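Side-chain contact in tannase (Lactobacillus plantarum, PDB 3WA7), which probably hydrolyses the galloyl ester bonds of tannins: residues A[397-400]-A[404-407]. Numbering follows the deposited sequence.
Sequences LSYL and SSQV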
# COMPACT_ATOMS: atom_id res chain seq x y z
N LEU A 397 0.08 8.82 -7.95
CA LEU A 397 0.52 10.18 -8.22
C LEU A 397 -0.08 10.80 -9.49
O LEU A 397 -0.29 12.02 -9.54
CB LEU A 397 2.05 10.23 -8.32
CG LEU A 397 2.86 9.71 -7.13
CD1 LEU A 397 4.34 9.97 -7.39
CD2 LEU A 397 2.43 10.39 -5.84
N SER A 398 -0.33 9.98 -10.50
CA SER A 398 -0.88 10.45 -11.76
C SER A 398 -2.16 11.26 -11.60
O SER A 398 -2.40 12.21 -12.33
CB SER A 398 -1.15 9.26 -12.69
OG SER A 398 0.04 8.57 -13.00
N TYR A 399 -2.98 10.87 -10.63
CA TYR A 399 -4.26 11.54 -10.40
C TYR A 399 -4.15 12.85 -9.63
O TYR A 399 -5.12 13.60 -9.55
CB TYR A 399 -5.21 10.57 -9.70
CG TYR A 399 -5.38 9.29 -10.46
CD1 TYR A 399 -4.51 8.22 -10.29
CD2 TYR A 399 -6.38 9.17 -11.44
CE1 TYR A 399 -4.61 7.07 -11.06
CE2 TYR A 399 -6.48 8.03 -12.22
CZ TYR A 399 -5.60 6.98 -12.03
OH TYR A 399 -5.70 5.85 -12.80
N LEU A 400 -2.97 13.13 -9.09
CA LEU A 400 -2.77 14.36 -8.34
C LEU A 400 -2.19 15.45 -9.25
O LEU A 400 -2.28 16.64 -8.94
CB LEU A 400 -1.82 14.12 -7.16
CG LEU A 400 -2.20 12.96 -6.22
CD1 LEU A 400 -1.16 12.85 -5.11
CD2 LEU A 400 -3.58 13.20 -5.63
N SER A 404 -8.67 13.60 -13.52
CA SER A 404 -9.34 12.54 -14.27
C SER A 404 -10.09 11.64 -13.30
O SER A 404 -10.57 10.57 -13.67
CB SER A 404 -8.34 11.70 -15.06
OG SER A 404 -7.62 10.82 -14.21
N SER A 405 -10.21 12.08 -12.05
CA SER A 405 -10.88 11.27 -11.05
C SER A 405 -11.34 12.10 -9.86
O SER A 405 -10.98 13.27 -9.73
CB SER A 405 -9.93 10.19 -10.54
OG SER A 405 -8.82 10.79 -9.89
N GLN A 406 -12.15 11.48 -9.00
CA GLN A 406 -12.62 12.13 -7.79
C GLN A 406 -11.75 11.51 -6.70
O GLN A 406 -11.83 10.32 -6.42
CB GLN A 406 -14.12 11.84 -7.60
CG GLN A 406 -14.95 12.53 -8.69
CD GLN A 406 -16.43 12.16 -8.68
OE1 GLN A 406 -16.79 10.99 -8.75
NE2 GLN A 406 -17.28 13.18 -8.59
N VAL A 407 -10.89 12.34 -6.12
CA VAL A 407 -9.92 11.92 -5.11
C VAL A 407 -10.38 11.99 -3.66
O VAL A 407 -10.99 12.98 -3.24
CB VAL A 407 -8.62 12.77 -5.26
CG1 VAL A 407 -7.54 12.26 -4.31
CG2 VAL A 407 -8.14 12.73 -6.71
O HOH W 1 -5.14 11.54 -13.98
O HOH W 2 -7.69 13.22 -10.69
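Two serine hydroxyls lie obliquely against the CD2-CE2 part of the Tyr399 ring. Ser405 OG lies 3.3 Å from Tyr399 CD2 and also reaches back to CB, while Ser404 OG lies 3.5 Å from the same Tyr399 CD2 and almost as near CE2. The tyrosine ring gets there because its CG stands anti to the carbonyl carbon (chi1 -56°), and its hydroxyl is tied down at the far end by a hydrogen bond to the carbonyl oxygen of Ala393. Ser405 OG is in turn bonded to Ala174 O, and Phe181 also touches the tyrosine. In this alpha/beta-hydrolase fold the contact spans the short helix 398-401 and the loop that leads from it into strand 410-414 of the central sheet. With the ring cut back to an alanine here, a gap is likely to open beside the two serines, and Ala393 O would probably lose its hydroxyl partner. The buried, packed side continues where Leu400 CD2 meets Val407 CG1 at 4.3 Å, an ordinary van der Waals contact; Met433 and Leu434 of helix 425-436 back the leucine. Looser is the side near the exposed Ser404, where water bridges helix carbonyls to the amide and hydroxyls of the serines. One molecule lies 2.8 Å from Tyr399 O and is hydrogen-bonded to Ser405 OG, though it has more acceptors in reach than protons to give; it accepts from Ser404 N at 3.0 Å. A second water lies 2.6 Å from Ser404 OG and donates a longer bond, 3.3 Å, to Ser398 O.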